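Local coordinates for starch synthase I (Hordeum vulgare, PDB 4HLN), which belongs to the glycosyltransferases of the starch synthase family, with two Rossmann-like domains facing each other in the GT-B arrangement, at residues E203-N207 / V208-F212; P573-V576 / E577-L580; W333-H337 / A338-G342. One frame throughout, in Å; residues are numbered along the deposited sequence.

Contact 1 of 3, residues E203-N207 / V208-F212; sequences EYRDN and VDWVF
Glu203 and Trp210 face each other as a hydrogen-bonded antiparallel pair: Glu203 N gives to Trp210 O at 2.8 Å, and Trp210 N returns a bond of the same length to Glu203 O. Tyr204 then pairs with Asp209 without backbone bonds between them. Its ring carbon CD1 lies 3.4 Å from Asp209 OD1, with ring and carboxylate planes 37° apart; the polar bonds of that carboxylate run instead to His202 and Tyr260.

Arg205 forms the last rung before the chain reverses, its N donating to Val208 O at 3.1 Å. Its carbonyl oxygen does double duty, accepting from Val208 N at 3.1 Å and from the indole Trp210 NE1 at 2.9 Å. The two donors arrive from opposite faces of the carbonyl plane, so a backbone acceptor near the turn is gripped from both. Trp210 can reach it because CG swings back beside its own backbone N (chi1 -57°), presenting the NE1 edge to the neighbouring strand. The arginine chain, bent at chi2 and chi3, runs alongside the indole and crosses it obliquely, NH2 3.5 Å from Trp210 CZ2 and the guanidinium and indole planes 67° apart, while Val208 CG1 rests on one indole face.

Asp206, first of the two turn residues, pairs its carboxylate with the arginine in a salt bridge, NE to OD2. Asn207 follows and points its amide at the tyrosine: ND2 gives a nearly straight bond of 3.2 Å to Tyr204 OH, which lies in the plane of the amide.

Val208 and Trp210 also rest against helix 150-156. The whole is a 2:2 beta hairpin, its two-residue loop Asp206-Asn207 in a type I' turn, joining strands 195-205 and 208-214 in the mixed sheet of the Rossmann-like N-terminal domain.

Contact 2 of 3, residues P573-V576 / E577-L580; sequences PLTV and EKML
The N-cap of helix 576-592 is Thr575, and the contact is a worked case of a side chain standing in for a backbone acceptor missing at the helix start. Thr575 OG1 accepts from Lys578 N at 2.9 Å. A chi1 of 77° brings the hydroxyl between its own backbone N and carbonyl carbon, from where it can face the first turn. The regular i to i+4 bonding of the helix starts at once: Met579 N donates to Thr575 O at 2.8 Å, and Leu580 N donates to Val576 O at 3.1 Å.

Around these bonds the side chains close in. Glu577 bends at chi2 (58°) and folds its carboxylate back over the start of the helix, OE1 coming to 3.5 Å from Thr575 CB. Val576 and Leu580 lie side by side, CG1 to CD1 3.5 Å, both turned to helix 455-466, whereas Lys578 crosses Pro573 at about a right angle, with CG 3.9 Å from the proline CD.

Chemically, the hydroxyl satisfies an amide that has no carbonyl a turn earlier within the helix, and the folded-back carboxylate would probably be favoured by the positive end of the helix dipole.

Contact 3 of 3, residues W333-H337 / A338-G342; sequences WARRH and ALDKG
Asp340 and His337 meet across the turn, and together with Arg335 they account for most of the contact. The imidazole lies over the aspartate methylene: Asp340 CB sits 3.5 Å from the centroid of the His337 ring, close to the ring normal, a CH-pi contact. A chi1 of 56° folds the ring back over the turn that way. At the ring edge, His337 ND1 shares a water with Leu339 N, which donates to it.

The aspartate is held by backbone and side chain alike. Its N donates to His337 O at 3.0 Å, closing the turn. With CG anti to N (chi1 174°), the carboxylate extends toward the preceding chain, where OD2 takes a 3.0 Å bond from Arg336 N on its anti lone pair. OD1 is met from above the carboxylate plane by Gly342 N at 2.8 Å, so each oxygen ties down a different part of the loop.

Arg335 supplies the third element. Its NH2 gives a bond of 3.0 Å to Asp340 O, lying in the carbonyl plane and on a lone pair, while Lys341 O sits over one guanidinium face. Towards the carboxylate the arginine turns aliphatic carbon, CD lying 3.6 Å from Asp340 OD2; NH1 binds Phe330 O, anchoring the loop to its own entry.

Much of this loop also touches a crystal neighbour, which may influence its conformation. Geometrically it is a type I beta turn from His337 to Asp340, overlapping at Asp340 with an Asx turn that runs on to Gly342, within the excursion linking strands 327-329 and 343-346 of a small antiparallel sheet.

In the fold
Each contact ties together neighbouring pieces of chain, and the three follow in series without nesting or crossing. From the N terminus, contact 1 comes first, reversing the chain between two strands in the large mixed sheet of the N-terminal domain. Contact 3 follows, folding a surface loop between two strands of the small three-stranded sheet; its centre is about 46 Å from that of contact 1. Contact 2 comes last, where the chain leaves strand 569-571, at the edge of the second domain's parallel sheet, and enters helix 576-592. Its centre lies about 45 Å from the centre of contact 1, on the opposite side of the chain's centre, and about 36 Å from the centre of contact 3.

Contact 1 of 3, residues E203-N207 / V208-F212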
loop_
_atom_site.group_PDB
_atom_site.type_symbol
_atom_site.label_atom_id
_atom_site.label_comp_id
_atom_site.label_asym_id
_atom_site.label_seq_id
_atom_site.Cartn_x
_atom_site.Cartn_y
_atom_site.Cartn_z
ATOM N N GLU A 203 -11.879 -21.060 6.307
ATOM C CA GLU A 203 -12.956 -20.886 5.364
ATOM C C GLU A 203 -12.444 -20.732 3.933
ATOM O O GLU A 203 -11.455 -20.033 3.659
ATOM C CB GLU A 203 -13.854 -19.714 5.756
ATOM C CG GLU A 203 -15.046 -19.558 4.812
ATOM C CD GLU A 203 -15.810 -18.248 4.974
ATOM O OE1 GLU A 203 -15.493 -17.465 5.903
ATOM O OE2 GLU A 203 -16.732 -18.007 4.159
ATOM N N TYR A 204 -13.128 -21.415 3.026
ATOM C CA TYR A 204 -12.847 -21.279 1.616
ATOM C C TYR A 204 -13.862 -20.288 1.044
ATOM O O TYR A 204 -15.063 -20.490 1.160
ATOM C CB TYR A 204 -12.908 -22.656 0.933
ATOM C CG TYR A 204 -12.319 -22.677 -0.458
ATOM C CD1 TYR A 204 -11.003 -22.259 -0.691
ATOM C CD2 TYR A 204 -13.077 -23.106 -1.549
ATOM C CE1 TYR A 204 -10.467 -22.271 -1.978
ATOM C CE2 TYR A 204 -12.548 -23.121 -2.835
ATOM C CZ TYR A 204 -11.248 -22.706 -3.043
ATOM O OH TYR A 204 -10.733 -22.720 -4.317
ATOM N N ARG A 205 -13.372 -19.200 0.461
ATOM C CA ARG A 205 -14.231 -18.122 -0.033
ATOM C C ARG A 205 -13.439 -17.343 -1.085
ATOM O O ARG A 205 -12.288 -16.970 -0.856
ATOM C CB ARG A 205 -14.660 -17.200 1.123
ATOM C CG ARG A 205 -15.795 -16.207 0.802
ATOM C CD ARG A 205 -15.685 -14.884 1.597
ATOM N NE ARG A 205 -14.524 -14.095 1.153
ATOM C CZ ARG A 205 -14.119 -12.933 1.675
ATOM N NH1 ARG A 205 -14.765 -12.366 2.693
ATOM N NH2 ARG A 205 -13.052 -12.335 1.162
ATOM N N ASP A 206 -14.040 -17.123 -2.246
ATOM C CA ASP A 206 -13.345 -16.455 -3.348
ATOM C C ASP A 206 -12.065 -17.166 -3.815
ATOM O O ASP A 206 -11.111 -16.517 -4.264
ATOM C CB ASP A 206 -13.058 -14.999 -2.987
ATOM C CG ASP A 206 -14.330 -14.184 -2.834
ATOM O OD1 ASP A 206 -15.193 -14.276 -3.736
ATOM O OD2 ASP A 206 -14.480 -13.468 -1.817
ATOM N N ASN A 207 -12.078 -18.496 -3.721
ATOM C CA ASN A 207 -10.961 -19.358 -4.114
ATOM C C ASN A 207 -9.736 -19.145 -3.268
ATOM O O ASN A 207 -8.603 -19.440 -3.681
ATOM C CB ASN A 207 -10.633 -19.189 -5.590
ATOM C CG ASN A 207 -11.805 -19.520 -6.460
ATOM O OD1 ASN A 207 -12.383 -18.639 -7.100
ATOM N ND2 ASN A 207 -12.202 -20.792 -6.458
ATOM N N VAL A 208 -9.979 -18.621 -2.075
ATOM C CA VAL A 208 -8.923 -18.372 -1.132
ATOM C C VAL A 208 -9.193 -19.131 0.145
ATOM O O VAL A 208 -10.315 -19.160 0.652
ATOM C CB VAL A 208 -8.743 -16.866 -0.853
ATOM C CG1 VAL A 208 -7.942 -16.641 0.448
ATOM C CG2 VAL A 208 -8.073 -16.201 -2.046
ATOM N N ASP A 209 -8.142 -19.778 0.623
ATOM C CA ASP A 209 -8.123 -20.438 1.905
ATOM C C ASP A 209 -7.821 -19.446 3.007
ATOM O O ASP A 209 -6.669 -19.045 3.211
ATOM C CB ASP A 209 -7.061 -21.524 1.885
ATOM C CG ASP A 209 -7.527 -22.744 1.159
ATOM O OD1 ASP A 209 -8.635 -23.195 1.514
ATOM O OD2 ASP A 209 -6.828 -23.215 0.228
ATOM N N TRP A 210 -8.874 -19.042 3.702
ATOM C CA TRP A 210 -8.760 -18.132 4.823
ATOM C C TRP A 210 -8.561 -18.965 6.050
ATOM O O TRP A 210 -9.475 -19.677 6.478
ATOM C CB TRP A 210 -10.051 -17.341 4.957
ATOM C CG TRP A 210 -10.348 -16.616 3.718
ATOM C CD1 TRP A 210 -11.179 -17.009 2.712
ATOM C CD2 TRP A 210 -9.778 -15.373 3.316
ATOM N NE1 TRP A 210 -11.172 -16.075 1.705
ATOM C CE2 TRP A 210 -10.314 -15.062 2.048
ATOM C CE3 TRP A 210 -8.861 -14.491 3.905
ATOM C CZ2 TRP A 210 -9.974 -13.895 1.358
ATOM C CZ3 TRP A 210 -8.516 -13.337 3.220
ATOM C CH2 TRP A 210 -9.077 -13.044 1.960
ATOM N N VAL A 211 -7.359 -18.890 6.602
ATOM C CA VAL A 211 -6.995 -19.671 7.772
ATOM C C VAL A 211 -6.825 -18.761 8.980
ATOM O O VAL A 211 -6.087 -17.779 8.935
ATOM C CB VAL A 211 -5.680 -20.419 7.547
ATOM C CG1 VAL A 211 -5.213 -21.090 8.842
ATOM C CG2 VAL A 211 -5.837 -21.417 6.425
ATOM N N PHE A 212 -7.500 -19.110 10.065
ATOM C CA PHE A 212 -7.526 -18.277 11.252
ATOM C C PHE A 212 -6.854 -18.959 12.395
ATOM O O PHE A 212 -7.150 -20.111 12.704
ATOM C CB PHE A 212 -8.957 -17.976 11.627
ATOM C CG PHE A 212 -9.655 -17.204 10.602
ATOM C CD1 PHE A 212 -9.479 -15.825 10.526
ATOM C CD2 PHE A 212 -10.459 -17.841 9.669
ATOM C CE1 PHE A 212 -10.128 -15.085 9.546
ATOM C CE2 PHE A 212 -11.113 -17.110 8.684
ATOM C CZ PHE A 212 -10.944 -15.732 8.616
#

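Contact 2 of 3, residues P573-V576 / E577-L580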
loop_
_atom_site.group_PDB
_atom_site.type_symbol
_atom_site.label_atom_id
_atom_site.label_comp_id
_atom_site.label_asym_id
_atom_site.label_seq_id
_atom_site.Cartn_x
_atom_site.Cartn_y
_atom_site.Cartn_z
ATOM N N PRO A 573 11.541 17.273 -2.943
ATOM C CA PRO A 573 10.867 16.674 -1.794
ATOM C C PRO A 573 9.530 17.343 -1.568
ATOM O O PRO A 573 9.126 18.213 -2.339
ATOM C CB PRO A 573 11.801 17.038 -0.651
ATOM C CG PRO A 573 12.240 18.433 -1.031
ATOM C CD PRO A 573 12.389 18.408 -2.540
ATOM N N LEU A 574 8.868 16.954 -0.488
ATOM C CA LEU A 574 7.549 17.476 -0.182
ATOM C C LEU A 574 7.620 18.884 0.405
ATOM O O LEU A 574 7.622 19.058 1.620
ATOM C CB LEU A 574 6.821 16.524 0.773
ATOM C CG LEU A 574 5.343 16.803 1.032
ATOM C CD1 LEU A 574 4.579 17.050 -0.264
ATOM C CD2 LEU A 574 4.732 15.660 1.809
ATOM N N THR A 575 7.665 19.888 -0.462
ATOM C CA THR A 575 7.734 21.278 -0.010
ATOM C C THR A 575 6.826 22.186 -0.821
ATOM O O THR A 575 6.652 22.005 -2.026
ATOM C CB THR A 575 9.157 21.832 -0.150
ATOM O OG1 THR A 575 9.414 22.141 -1.531
ATOM C CG2 THR A 575 10.173 20.804 0.347
ATOM N N VAL A 576 6.275 23.190 -0.158
ATOM C CA VAL A 576 5.442 24.176 -0.833
ATOM C C VAL A 576 6.081 24.717 -2.116
ATOM O O VAL A 576 5.384 25.043 -3.073
ATOM C CB VAL A 576 5.130 25.342 0.104
ATOM C CG1 VAL A 576 4.422 26.450 -0.648
ATOM C CG2 VAL A 576 4.306 24.860 1.285
ATOM N N GLU A 577 7.403 24.815 -2.135
ATOM C CA GLU A 577 8.107 25.361 -3.292
ATOM C C GLU A 577 8.096 24.342 -4.422
ATOM O O GLU A 577 7.697 24.642 -5.560
ATOM C CB GLU A 577 9.555 25.720 -2.936
ATOM C CG GLU A 577 9.716 26.671 -1.748
ATOM C CD GLU A 577 9.083 26.143 -0.457
ATOM O OE1 GLU A 577 9.694 25.279 0.226
ATOM O OE2 GLU A 577 7.966 26.599 -0.126
ATOM N N LYS A 578 8.538 23.131 -4.099
ATOM C CA LYS A 578 8.619 22.081 -5.099
ATOM C C LYS A 578 7.234 21.743 -5.645
ATOM O O LYS A 578 7.073 21.434 -6.833
ATOM C CB LYS A 578 9.301 20.842 -4.532
ATOM C CG LYS A 578 10.557 20.443 -5.289
ATOM C CD LYS A 578 10.326 20.350 -6.810
ATOM C CE LYS A 578 11.583 19.834 -7.531
ATOM N NZ LYS A 578 12.851 20.148 -6.775
ATOM N N MET A 579 6.231 21.816 -4.778
ATOM C CA MET A 579 4.873 21.535 -5.206
ATOM C C MET A 579 4.417 22.582 -6.222
ATOM O O MET A 579 3.986 22.246 -7.329
ATOM C CB MET A 579 3.916 21.470 -4.011
ATOM C CG MET A 579 2.495 21.044 -4.389
ATOM S SD MET A 579 1.405 20.655 -2.997
ATOM C CE MET A 579 1.015 22.272 -2.344
ATOM N N LEU A 580 4.525 23.851 -5.843
ATOM C CA LEU A 580 4.103 24.933 -6.718
ATOM C C LEU A 580 4.875 24.889 -8.013
ATOM O O LEU A 580 4.318 25.139 -9.090
ATOM C CB LEU A 580 4.284 26.281 -6.041
ATOM C CG LEU A 580 3.329 26.433 -4.866
ATOM C CD1 LEU A 580 3.780 27.562 -3.952
ATOM C CD2 LEU A 580 1.891 26.637 -5.351
#

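Contact 3 of 3, residues W333-H337 / A338-G342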
loop_
_atom_site.group_PDB
_atom_site.type_symbol
_atom_site.label_atom_id
_atom_site.label_comp_id
_atom_site.label_asym_id
_atom_site.label_seq_id
_atom_site.Cartn_x
_atom_site.Cartn_y
_atom_site.Cartn_z
ATOM N N TRP A 333 21.907 9.515 20.505
ATOM C CA TRP A 333 20.967 10.629 20.581
ATOM C C TRP A 333 19.526 10.169 20.835
ATOM O O TRP A 333 18.664 10.968 21.222
ATOM C CB TRP A 333 21.042 11.490 19.327
ATOM C CG TRP A 333 20.778 10.742 18.110
ATOM C CD1 TRP A 333 21.696 10.167 17.287
ATOM C CD2 TRP A 333 19.494 10.459 17.549
ATOM N NE1 TRP A 333 21.060 9.545 16.237
ATOM C CE2 TRP A 333 19.707 9.715 16.372
ATOM C CE3 TRP A 333 18.185 10.769 17.924
ATOM C CZ2 TRP A 333 18.665 9.280 15.570
ATOM C CZ3 TRP A 333 17.145 10.338 17.128
ATOM C CH2 TRP A 333 17.387 9.600 15.961
ATOM N N ALA A 334 19.283 8.879 20.645
ATOM C CA ALA A 334 17.955 8.319 20.832
ATOM C C ALA A 334 17.804 7.566 22.146
ATOM O O ALA A 334 16.812 6.871 22.341
ATOM C CB ALA A 334 17.578 7.416 19.665
ATOM N N ARG A 335 18.771 7.711 23.049
ATOM C CA ARG A 335 18.645 7.109 24.380
ATOM C C ARG A 335 17.675 7.864 25.277
ATOM O O ARG A 335 17.495 9.084 25.159
ATOM C CB ARG A 335 19.989 7.004 25.074
ATOM C CG ARG A 335 21.046 6.301 24.243
ATOM C CD ARG A 335 20.741 4.846 23.972
ATOM N NE ARG A 335 21.680 4.359 22.968
ATOM C CZ ARG A 335 22.840 3.781 23.254
ATOM N NH1 ARG A 335 23.646 3.395 22.271
ATOM N NH2 ARG A 335 23.194 3.599 24.526
ATOM N N ARG A 336 17.099 7.126 26.212
ATOM C CA ARG A 336 15.884 7.547 26.891
ATOM C C ARG A 336 16.047 7.845 28.381
ATOM O O ARG A 336 15.174 8.433 29.006
ATOM C CB ARG A 336 14.824 6.470 26.666
ATOM C CG ARG A 336 14.522 6.299 25.196
ATOM C CD ARG A 336 13.837 7.553 24.669
ATOM N NE ARG A 336 12.504 7.615 25.250
ATOM C CZ ARG A 336 11.452 6.978 24.749
ATOM N NH1 ARG A 336 11.568 6.263 23.634
ATOM N NH2 ARG A 336 10.284 7.053 25.364
ATOM N N HIS A 337 17.167 7.414 28.936
ATOM C CA HIS A 337 17.520 7.677 30.318
ATOM C C HIS A 337 18.993 7.367 30.481
ATOM O O HIS A 337 19.591 6.706 29.627
ATOM C CB HIS A 337 16.666 6.876 31.306
ATOM C CG HIS A 337 16.699 5.402 31.085
ATOM N ND1 HIS A 337 17.574 4.569 31.747
ATOM C CD2 HIS A 337 15.963 4.607 30.271
ATOM C CE1 HIS A 337 17.381 3.325 31.348
ATOM N NE2 HIS A 337 16.408 3.320 30.456
ATOM N N ALA A 338 19.567 7.875 31.564
ATOM C CA ALA A 338 21.008 7.853 31.787
ATOM C C ALA A 338 21.671 6.488 31.538
ATOM O O ALA A 338 22.736 6.417 30.932
ATOM C CB ALA A 338 21.316 8.356 33.203
ATOM N N LEU A 339 21.041 5.408 31.995
ATOM C CA LEU A 339 21.647 4.077 31.870
ATOM C C LEU A 339 21.218 3.249 30.649
ATOM O O LEU A 339 21.688 2.129 30.460
ATOM C CB LEU A 339 21.428 3.276 33.153
ATOM C CG LEU A 339 22.035 3.957 34.387
ATOM C CD1 LEU A 339 21.814 3.117 35.634
ATOM C CD2 LEU A 339 23.527 4.266 34.193
ATOM N N ASP A 340 20.345 3.809 29.825
ATOM C CA ASP A 340 19.803 3.111 28.675
ATOM C C ASP A 340 20.892 2.701 27.674
ATOM O O ASP A 340 21.533 3.552 27.049
ATOM C CB ASP A 340 18.731 3.993 28.022
ATOM C CG ASP A 340 18.198 3.420 26.730
ATOM O OD1 ASP A 340 18.221 2.183 26.565
ATOM O OD2 ASP A 340 17.751 4.217 25.883
ATOM N N LYS A 341 21.095 1.392 27.524
ATOM C CA LYS A 341 22.092 0.871 26.581
ATOM C C LYS A 341 21.559 0.860 25.146
ATOM O O LYS A 341 22.314 0.625 24.202
ATOM C CB LYS A 341 22.523 -0.548 26.958
ATOM C CG LYS A 341 22.888 -0.753 28.420
ATOM C CD LYS A 341 24.382 -1.017 28.580
ATOM C CE LYS A 341 24.680 -2.009 29.712
ATOM N NZ LYS A 341 24.131 -3.387 29.455
ATOM N N GLY A 342 20.255 1.100 24.999
ATOM C CA GLY A 342 19.612 1.169 23.697
ATOM C C GLY A 342 19.507 -0.147 22.926
ATOM O O GLY A 342 19.422 -0.141 21.699
HETATM O O HOH W 1 19.061 5.822 33.809
#